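Local coordinates for protein succinylglutamate desuccinylase/aspartoacylase (Shewanella frigidimarina, PDB 3LWU) that binds a zinc ion and is probably a hydrolase acting on ester bonds, of the succinylglutamate desuccinylase/aspartoacylase family, at residues Gly64-Gly69 against Leu191-Lys196; Gly69-Tyr74 against Ile269-Ala274; His200-Glu205 against Ala258-Leu263. One frame throughout, in Å; residues are numbered along the deposited sequence.

In the fold
All three contacts lie inside the catalytic domain. Contact 1 and contact 2, with centres 11 Å apart, share G69 and helix 68-80: the first sets the chain entering that helix against the end of strand 187-194 at the zinc, the second packs its first turns on helix 271-287. Contact 3, 13 Å from contact 1 and 17 Å from contact 2 between centres, pairs strands 196-204 and 257-263; strand 257-263 also neighbours 187-194, H192 and L261 being joined through their backbones. Along the chain, contacts 1 and 2 cross, whereas contact 3 follows contact 1 and is nested inside contact 2. Zinc ligands, sheet and helices are thus directly linked.

Contact 1. Residues Gly64-Gly69 against Leu191-Lys196; sequences GAEVQG and LHTGPK. With ZN (zinc ion), chain C.
E66 and H192 meet at a zinc ion, which H63 of the same chain also binds; this is the His-Glu-His zinc site of M14-type carboxypeptidase-like enzymes. The metal evidence is unequal for the two carboxylate oxygens: OE1 of E66 lies 2.1 Å from zinc and OE2 of E66 2.6 Å, an asymmetric bidentate grip, while ND1 of H192 binds zinc at 2.1 Å. The carboxylate and imidazole planes stand 60° apart, with OE1 at the ring edge. Extended beyond CG (chi2 178°), the E66 chain carries its carboxylate to the metal from the loop before helix 68-80.

One hydrogen bond crosses the contact. The backbone N of T193 donates to OE1 of E66 over 3.1 Å, arriving from above the carboxylate plane, 58° out of it, so this oxygen serves both the metal and an amide. The same carboxylate also bonds, through OE2, to an unidentified ligand, to which the carbonyl of T193 is hydrogen-bonded as well.

Packing is carried by T193, whose side chain slides past that of E66 in the opposite direction. Its OG1 lies 3.2 Å from CG of E66 and is tied to the carbonyl of G194, while CG2 touches CB of Q68. A glycine in its place would probably leave the aliphatic part of E66 without this support and the carbonyl of G194 without its hydroxyl partner.

A water bridges the backbones of the two segments: it donates to O of L191 and to O of E66, and accepts a weak bond from N of G69. CD1 of L191 rests 3.8 Å from O of G69.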
loop_
_atom_site.group_PDB
_atom_site.type_symbol
_atom_site.label_atom_id
_atom_site.label_comp_id
_atom_site.label_asym_id
_atom_site.label_seq_id
_atom_site.Cartn_x
_atom_site.Cartn_y
_atom_site.Cartn_z
ATOM N N GLY A 64 -12.200 -6.534 -5.353
ATOM C CA GLY A 64 -11.670 -7.724 -4.704
ATOM C C GLY A 64 -12.024 -7.946 -3.249
ATOM O O GLY A 64 -11.924 -9.066 -2.774
ATOM N N ALA A 65 -12.409 -6.881 -2.545
ATOM C CA ALA A 65 -12.851 -6.971 -1.156
ATOM C C ALA A 65 -14.280 -7.449 -1.046
ATOM O O ALA A 65 -14.749 -7.839 0.024
ATOM C CB ALA A 65 -12.737 -5.552 -0.454
ATOM N N GLU A 66 -14.995 -7.386 -2.159
ATOM C CA GLU A 66 -16.422 -7.629 -2.173
ATOM C C GLU A 66 -16.694 -9.105 -2.414
ATOM O O GLU A 66 -17.146 -9.494 -3.500
ATOM C CB GLU A 66 -17.058 -6.710 -3.210
ATOM C CG GLU A 66 -16.853 -5.239 -2.861
ATOM C CD GLU A 66 -17.405 -4.245 -3.868
ATOM O OE1 GLU A 66 -18.140 -4.674 -4.772
ATOM O OE2 GLU A 66 -17.049 -3.012 -3.789
ATOM N N VAL A 67 -16.384 -9.913 -1.387
ATOM C CA VAL A 67 -16.326 -11.361 -1.530
ATOM C C VAL A 67 -17.669 -12.074 -1.365
ATOM O O VAL A 67 -17.769 -13.233 -1.803
ATOM C CB VAL A 67 -15.235 -12.029 -0.618
ATOM C CG1 VAL A 67 -13.814 -11.605 -1.079
ATOM C CG2 VAL A 67 -15.469 -11.732 0.889
ATOM N N GLN A 68 -18.712 -11.405 -0.828
ATOM C CA GLN A 68 -19.995 -12.108 -0.511
ATOM C C GLN A 68 -20.655 -12.699 -1.751
ATOM O O GLN A 68 -21.294 -13.753 -1.660
ATOM C CB GLN A 68 -20.968 -11.201 0.269
ATOM C CG GLN A 68 -22.386 -11.751 0.586
ATOM C CD GLN A 68 -22.437 -12.877 1.605
ATOM O OE1 GLN A 68 -21.432 -13.594 1.877
ATOM N NE2 GLN A 68 -23.620 -13.062 2.179
ATOM N N GLY A 69 -20.470 -12.057 -2.902
ATOM C CA GLY A 69 -20.992 -12.592 -4.175
ATOM C C GLY A 69 -20.580 -14.019 -4.507
ATOM O O GLY A 69 -21.312 -14.734 -5.199
ATOM N N LEU A 191 -22.550 -8.908 -9.263
ATOM C CA LEU A 191 -22.673 -8.979 -7.817
ATOM C C LEU A 191 -21.522 -8.300 -7.083
ATOM O O LEU A 191 -20.363 -8.709 -7.189
ATOM C CB LEU A 191 -22.724 -10.437 -7.375
ATOM C CG LEU A 191 -23.740 -11.380 -8.016
ATOM C CD1 LEU A 191 -23.753 -12.665 -7.294
ATOM C CD2 LEU A 191 -25.179 -10.787 -8.057
ATOM N N HIS A 192 -21.887 -7.272 -6.325
ATOM C CA HIS A 192 -20.986 -6.438 -5.573
ATOM C C HIS A 192 -21.396 -6.408 -4.091
ATOM O O HIS A 192 -22.361 -7.029 -3.692
ATOM C CB HIS A 192 -21.034 -5.021 -6.134
ATOM C CG HIS A 192 -20.340 -4.852 -7.452
ATOM N ND1 HIS A 192 -19.181 -4.125 -7.587
ATOM C CD2 HIS A 192 -20.674 -5.264 -8.702
ATOM C CE1 HIS A 192 -18.844 -4.077 -8.863
ATOM N NE2 HIS A 192 -19.715 -4.785 -9.559
ATOM N N THR A 193 -20.589 -5.747 -3.257
ATOM C CA THR A 193 -21.008 -5.363 -1.908
ATOM C C THR A 193 -20.645 -3.898 -1.712
ATOM O O THR A 193 -19.816 -3.355 -2.427
ATOM C CB THR A 193 -20.316 -6.170 -0.773
ATOM O OG1 THR A 193 -19.018 -5.608 -0.522
ATOM C CG2 THR A 193 -20.201 -7.683 -1.094
ATOM N N GLY A 194 -21.229 -3.274 -0.705
ATOM C CA GLY A 194 -20.795 -1.955 -0.282
ATOM C C GLY A 194 -19.736 -2.149 0.767
ATOM O O GLY A 194 -19.253 -3.260 0.954
ATOM N N PRO A 195 -19.347 -1.073 1.447
ATOM C CA PRO A 195 -18.313 -1.197 2.499
ATOM C C PRO A 195 -18.911 -1.710 3.805
ATOM O O PRO A 195 -18.900 -2.912 3.999
ATOM C CB PRO A 195 -17.705 0.209 2.570
ATOM C CG PRO A 195 -18.756 1.085 2.048
ATOM C CD PRO A 195 -19.499 0.315 0.996
ATOM N N LYS A 196 -19.390 -0.843 4.682
ATOM C CA LYS A 196 -20.308 -1.237 5.746
ATOM C C LYS A 196 -21.632 -0.784 5.231
ATOM O O LYS A 196 -21.880 0.417 5.083
ATOM C CB LYS A 196 -19.991 -0.551 7.067
ATOM C CG LYS A 196 -18.572 -0.817 7.552
ATOM C CD LYS A 196 -18.377 -2.300 7.938
ATOM C CE LYS A 196 -17.037 -2.558 8.705
ATOM N NZ LYS A 196 -16.873 -1.681 9.939
HETATM ZN ZN ZN C . -18.191 -3.100 -6.096
HETATM O O HOH W 1 -19.432 -9.881 -4.951
#

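Contact 2. Residues Gly69-Tyr74 against Ile269-Ala274; sequences GNAVIY and IDLADA
Y74 presents the flat group of this contact, and CD1 of L271 is the atom that meets it, coming obliquely to within 3.8 Å of CD2 of Y74, neither squarely over a face nor at an edge. The two side chains cross at about a right angle. With CG anti to the backbone N (chi1 176°), the Y74 ring is carried across to L271, and I343 of the second subunit also packs on the Y74 side chain. The motif is a helix-helix packing in the catalytic domain: the first turns of helix 68-80 lie against the N-terminal turn of helix 271-287.

Small residues bring the two backbones together. The CA atoms of V72 and A274 are 4.6 Å apart, and the CB atoms of A71 and A274 touch at 3.6 Å. CB of A274 also meets CG2 of V72 at 3.8 Å. The methyl of A71 is bordered by CD1 of L271, at 4.1 Å, and more loosely by CD1 of I269. No hydrogen bond runs between the segments, so the contact between them is apolar.

The polar evidence concerns the start of helix 271-287. D270 occupies its N-cap, and D273 also forms salt bridges with K199 and R268. At the amino end of the helix, N of L271 donates to E322 of the second subunit, tying this turn to the assembly. The capping bond itself runs 2.9 Å from N of D273 to OD1 of D270, nearly straight at 164°, and reaches that oxygen from 42° out of the carboxylate plane.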
loop_
_atom_site.group_PDB
_atom_site.type_symbol
_atom_site.label_atom_id
_atom_site.label_comp_id
_atom_site.label_asym_id
_atom_site.label_seq_id
_atom_site.Cartn_x
_atom_site.Cartn_y
_atom_site.Cartn_z
ATOM N N GLY A 69 -20.470 -12.057 -2.902
ATOM C CA GLY A 69 -20.992 -12.592 -4.175
ATOM C C GLY A 69 -20.580 -14.019 -4.507
ATOM O O GLY A 69 -21.312 -14.734 -5.199
ATOM N N ASN A 70 -19.394 -14.430 -4.050
ATOM C CA ASN A 70 -18.959 -15.802 -4.206
ATOM C C ASN A 70 -19.833 -16.786 -3.414
ATOM O O ASN A 70 -20.089 -17.889 -3.893
ATOM C CB ASN A 70 -17.483 -15.954 -3.784
ATOM C CG ASN A 70 -16.578 -15.091 -4.633
ATOM O OD1 ASN A 70 -16.578 -15.238 -5.874
ATOM N ND2 ASN A 70 -15.905 -14.090 -4.000
ATOM N N ALA A 71 -20.221 -16.408 -2.192
ATOM C CA ALA A 71 -21.118 -17.202 -1.368
ATOM C C ALA A 71 -22.520 -17.244 -2.030
ATOM O O ALA A 71 -23.174 -18.270 -2.018
ATOM C CB ALA A 71 -21.215 -16.622 0.054
ATOM N N VAL A 72 -22.944 -16.145 -2.621
ATOM C CA VAL A 72 -24.218 -16.111 -3.365
ATOM C C VAL A 72 -24.205 -17.083 -4.566
ATOM O O VAL A 72 -25.139 -17.896 -4.760
ATOM C CB VAL A 72 -24.606 -14.684 -3.758
ATOM C CG1 VAL A 72 -25.911 -14.649 -4.658
ATOM C CG2 VAL A 72 -24.777 -13.861 -2.480
ATOM N N ILE A 73 -23.120 -17.060 -5.314
ATOM C CA ILE A 73 -22.967 -17.985 -6.419
ATOM C C ILE A 73 -22.966 -19.433 -5.920
ATOM O O ILE A 73 -23.587 -20.305 -6.533
ATOM C CB ILE A 73 -21.729 -17.635 -7.265
ATOM C CG1 ILE A 73 -22.060 -16.376 -8.074
ATOM C CG2 ILE A 73 -21.350 -18.780 -8.184
ATOM C CD1 ILE A 73 -20.932 -15.758 -8.902
ATOM N N TYR A 74 -22.276 -19.692 -4.825
ATOM C CA TYR A 74 -22.265 -21.035 -4.244
ATOM C C TYR A 74 -23.676 -21.481 -3.883
ATOM O O TYR A 74 -24.066 -22.589 -4.214
ATOM C CB TYR A 74 -21.349 -21.098 -3.020
ATOM C CG TYR A 74 -21.367 -22.434 -2.321
ATOM C CD1 TYR A 74 -20.547 -23.488 -2.741
ATOM C CD2 TYR A 74 -22.213 -22.662 -1.261
ATOM C CE1 TYR A 74 -20.604 -24.734 -2.116
ATOM C CE2 TYR A 74 -22.276 -23.910 -0.646
ATOM C CZ TYR A 74 -21.461 -24.922 -1.078
ATOM O OH TYR A 74 -21.508 -26.109 -0.430
ATOM N N ILE A 269 -18.124 -13.078 4.465
ATOM C CA ILE A 269 -18.786 -14.231 3.884
ATOM C C ILE A 269 -19.807 -14.667 4.926
ATOM O O ILE A 269 -19.462 -14.884 6.083
ATOM C CB ILE A 269 -17.796 -15.374 3.662
ATOM C CG1 ILE A 269 -16.828 -15.049 2.523
ATOM C CG2 ILE A 269 -18.507 -16.673 3.442
ATOM C CD1 ILE A 269 -17.415 -14.873 1.178
ATOM N N ASP A 270 -21.073 -14.758 4.526
ATOM C CA ASP A 270 -22.130 -15.251 5.380
ATOM C C ASP A 270 -23.075 -16.112 4.525
ATOM O O ASP A 270 -23.832 -15.604 3.690
ATOM C CB ASP A 270 -22.867 -14.080 6.034
ATOM C CG ASP A 270 -23.935 -14.555 7.045
ATOM O OD1 ASP A 270 -24.714 -15.453 6.760
ATOM O OD2 ASP A 270 -23.950 -14.059 8.165
ATOM N N LEU A 271 -23.012 -17.420 4.732
ATOM C CA LEU A 271 -23.668 -18.354 3.841
ATOM C C LEU A 271 -25.187 -18.269 4.001
ATOM O O LEU A 271 -25.917 -18.354 3.006
ATOM C CB LEU A 271 -23.148 -19.805 4.068
ATOM C CG LEU A 271 -21.994 -20.229 3.142
ATOM C CD1 LEU A 271 -22.393 -20.242 1.654
ATOM C CD2 LEU A 271 -20.809 -19.321 3.281
ATOM N N ALA A 272 -25.647 -18.070 5.237
ATOM C CA ALA A 272 -27.067 -17.968 5.493
ATOM C C ALA A 272 -27.622 -16.732 4.792
ATOM O O ALA A 272 -28.647 -16.792 4.146
ATOM C CB ALA A 272 -27.386 -17.964 7.011
ATOM N N ASP A 273 -26.925 -15.621 4.881
ATOM C CA ASP A 273 -27.398 -14.405 4.252
ATOM C C ASP A 273 -27.322 -14.568 2.716
ATOM O O ASP A 273 -28.197 -14.106 1.973
ATOM C CB ASP A 273 -26.538 -13.243 4.751
ATOM C CG ASP A 273 -27.202 -11.896 4.603
ATOM O OD1 ASP A 273 -28.466 -11.827 4.567
ATOM O OD2 ASP A 273 -26.437 -10.901 4.546
ATOM N N ALA A 274 -26.320 -15.300 2.244
ATOM C CA ALA A 274 -26.142 -15.524 0.823
ATOM C C ALA A 274 -27.273 -16.367 0.236
ATOM O O ALA A 274 -27.672 -16.166 -0.908
ATOM C CB ALA A 274 -24.764 -16.164 0.545
#

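Contact 3. Residues His200-Glu205 against Ala258-Leu263; sequences HLYCPE and AFTLEL
H200 takes a chi1 of 57°, which sets CG between its backbone N and carbonyl carbon and swings the imidazole over E262. E262 has CG anti to its carbonyl carbon, which sets CG beside CB against the ring, and the bend at chi2 then turns the carboxylate. The result is a CH-pi contact: CB of E262 lies 3.4 Å from the centroid of the H200 ring, 14° off its normal, with CG set over the NE2 side. Ring and carboxylate planes are only slightly inclined to each other. ND1 of H200 is held by O of C198, and NE2 bonds to an unidentified ligand, so both nitrogens have partners that fix the ring's turn.

From the next position on this face, Y202 crosses E262 obliquely, its ring turned steeply against the carboxylate, with CE1 of Y202 3.5 Å from OE2 of E262. H192, a zinc ligand, packs on the E262 side chain, which places this face of the sheet beside the metal site.

The frame is an antiparallel strand pair, 200-204 with 258-263, its axes 4.8 Å apart and directed at 170° to each other. H200-E262 and Y202-T260 are hydrogen-bonded pairs, and L201-L261 between them is non-hydrogen-bonded. The straightest of the four bonds runs from N of Y202 to O of T260 at 2.8 Å, while the return bond from N of T260 to O of Y202 is longer.

On the other face, L201 and L261 lie side by side pointing the same way, their CD1 atoms 3.7 Å apart, and CD1 of L201 also reaches CB of F259. The F259 ring meets F214 and Y284 edge-to-face. SG of C203 approaches this ring at its edge and in its plane, 3.9 Å from CE1 of F259.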
loop_
_atom_site.group_PDB
_atom_site.type_symbol
_atom_site.label_atom_id
_atom_site.label_comp_id
_atom_site.label_asym_id
_atom_site.label_seq_id
_atom_site.Cartn_x
_atom_site.Cartn_y
_atom_site.Cartn_z
ATOM N N HIS A 200 -28.636 -3.260 -1.319
ATOM C CA HIS A 200 -29.286 -2.364 -2.248
ATOM C C HIS A 200 -29.051 -2.785 -3.701
ATOM O O HIS A 200 -28.251 -3.628 -3.949
ATOM C CB HIS A 200 -28.895 -0.891 -1.962
ATOM C CG HIS A 200 -27.422 -0.597 -2.000
ATOM N ND1 HIS A 200 -26.541 -1.030 -1.031
ATOM C CD2 HIS A 200 -26.689 0.163 -2.856
ATOM C CE1 HIS A 200 -25.322 -0.603 -1.313
ATOM N NE2 HIS A 200 -25.383 0.146 -2.409
ATOM N N LEU A 201 -29.762 -2.205 -4.648
ATOM C CA LEU A 201 -29.702 -2.621 -6.041
ATOM C C LEU A 201 -29.601 -1.417 -6.996
ATOM O O LEU A 201 -30.183 -0.396 -6.758
ATOM C CB LEU A 201 -30.997 -3.383 -6.351
ATOM C CG LEU A 201 -31.431 -3.758 -7.767
ATOM C CD1 LEU A 201 -30.460 -4.781 -8.300
ATOM C CD2 LEU A 201 -32.825 -4.317 -7.755
ATOM N N TYR A 202 -28.849 -1.551 -8.069
ATOM C CA TYR A 202 -28.816 -0.545 -9.114
ATOM C C TYR A 202 -29.642 -1.104 -10.257
ATOM O O TYR A 202 -29.324 -2.181 -10.765
ATOM C CB TYR A 202 -27.402 -0.336 -9.595
ATOM C CG TYR A 202 -26.575 0.562 -8.727
ATOM C CD1 TYR A 202 -25.834 0.048 -7.675
ATOM C CD2 TYR A 202 -26.508 1.929 -8.957
ATOM C CE1 TYR A 202 -25.051 0.843 -6.890
ATOM C CE2 TYR A 202 -25.716 2.747 -8.146
ATOM C CZ TYR A 202 -25.007 2.181 -7.107
ATOM O OH TYR A 202 -24.205 2.943 -6.294
ATOM N N CYS A 203 -30.682 -0.390 -10.656
ATOM C CA CYS A 203 -31.655 -0.886 -11.650
ATOM C C CYS A 203 -31.952 0.182 -12.671
ATOM O O CYS A 203 -32.402 1.255 -12.308
ATOM C CB CYS A 203 -32.940 -1.238 -10.922
ATOM S SG CYS A 203 -34.243 -2.001 -11.890
ATOM N N PRO A 204 -31.721 -0.088 -13.960
ATOM C CA PRO A 204 -32.154 0.942 -14.903
ATOM C C PRO A 204 -33.655 1.245 -14.893
ATOM O O PRO A 204 -34.496 0.387 -14.583
ATOM C CB PRO A 204 -31.736 0.378 -16.262
ATOM C CG PRO A 204 -31.496 -1.071 -16.039
ATOM C CD PRO A 204 -31.038 -1.202 -14.641
ATOM N N GLU A 205 -33.954 2.493 -15.243
ATOM C CA GLU A 205 -35.297 3.049 -15.236
ATOM C C GLU A 205 -36.267 2.136 -15.978
ATOM O O GLU A 205 -37.373 1.855 -15.480
ATOM C CB GLU A 205 -35.261 4.441 -15.917
ATOM C CG GLU A 205 -36.011 5.620 -15.240
ATOM C CD GLU A 205 -35.345 7.016 -15.539
ATOM O OE1 GLU A 205 -34.331 7.443 -14.881
ATOM O OE2 GLU A 205 -35.862 7.679 -16.463
ATOM N N ALA A 258 -29.942 -5.689 -17.224
ATOM C CA ALA A 258 -28.695 -5.738 -16.418
ATOM C C ALA A 258 -28.909 -5.063 -15.072
ATOM O O ALA A 258 -29.586 -4.030 -14.989
ATOM C CB ALA A 258 -27.555 -5.103 -17.158
ATOM N N PHE A 259 -28.381 -5.675 -14.015
ATOM C CA PHE A 259 -28.510 -5.174 -12.636
ATOM C C PHE A 259 -27.193 -5.331 -11.898
ATOM O O PHE A 259 -26.486 -6.317 -12.108
ATOM C CB PHE A 259 -29.545 -5.990 -11.844
ATOM C CG PHE A 259 -30.819 -6.209 -12.563
ATOM C CD1 PHE A 259 -31.863 -5.291 -12.460
ATOM C CD2 PHE A 259 -30.999 -7.325 -13.338
ATOM C CE1 PHE A 259 -33.016 -5.477 -13.137
ATOM C CE2 PHE A 259 -32.155 -7.504 -14.018
ATOM C CZ PHE A 259 -33.172 -6.593 -13.915
ATOM N N THR A 260 -26.869 -4.367 -11.027
ATOM C CA THR A 260 -25.744 -4.498 -10.075
ATOM C C THR A 260 -26.377 -4.676 -8.693
ATOM O O THR A 260 -27.125 -3.801 -8.207
ATOM C CB THR A 260 -24.826 -3.273 -10.103
ATOM O OG1 THR A 260 -24.276 -3.107 -11.424
ATOM C CG2 THR A 260 -23.673 -3.303 -9.064
ATOM N N LEU A 261 -26.111 -5.827 -8.081
ATOM C CA LEU A 261 -26.582 -6.109 -6.735
ATOM C C LEU A 261 -25.488 -5.751 -5.723
ATOM O O LEU A 261 -24.331 -6.056 -5.931
ATOM C CB LEU A 261 -26.933 -7.583 -6.591
ATOM C CG LEU A 261 -28.260 -8.030 -7.209
ATOM C CD1 LEU A 261 -28.290 -7.735 -8.683
ATOM C CD2 LEU A 261 -28.480 -9.524 -6.904
ATOM N N GLU A 262 -25.865 -5.074 -4.651
ATOM C CA GLU A 262 -24.925 -4.714 -3.586
ATOM C C GLU A 262 -25.317 -5.498 -2.331
ATOM O O GLU A 262 -26.228 -5.126 -1.607
ATOM C CB GLU A 262 -24.957 -3.200 -3.355
ATOM C CG GLU A 262 -24.743 -2.377 -4.621
ATOM C CD GLU A 262 -23.294 -2.339 -5.075
ATOM O OE1 GLU A 262 -22.368 -2.533 -4.232
ATOM O OE2 GLU A 262 -23.098 -2.052 -6.272
ATOM N N LEU A 263 -24.610 -6.590 -2.089
ATOM C CA LEU A 263 -24.997 -7.592 -1.106
ATOM C C LEU A 263 -24.360 -7.338 0.278
ATOM O O LEU A 263 -23.520 -8.101 0.762
ATOM C CB LEU A 263 -24.632 -8.961 -1.661
ATOM C CG LEU A 263 -25.276 -9.268 -3.044
ATOM C CD1 LEU A 263 -24.504 -10.383 -3.741
ATOM C CD2 LEU A 263 -26.737 -9.564 -2.963
#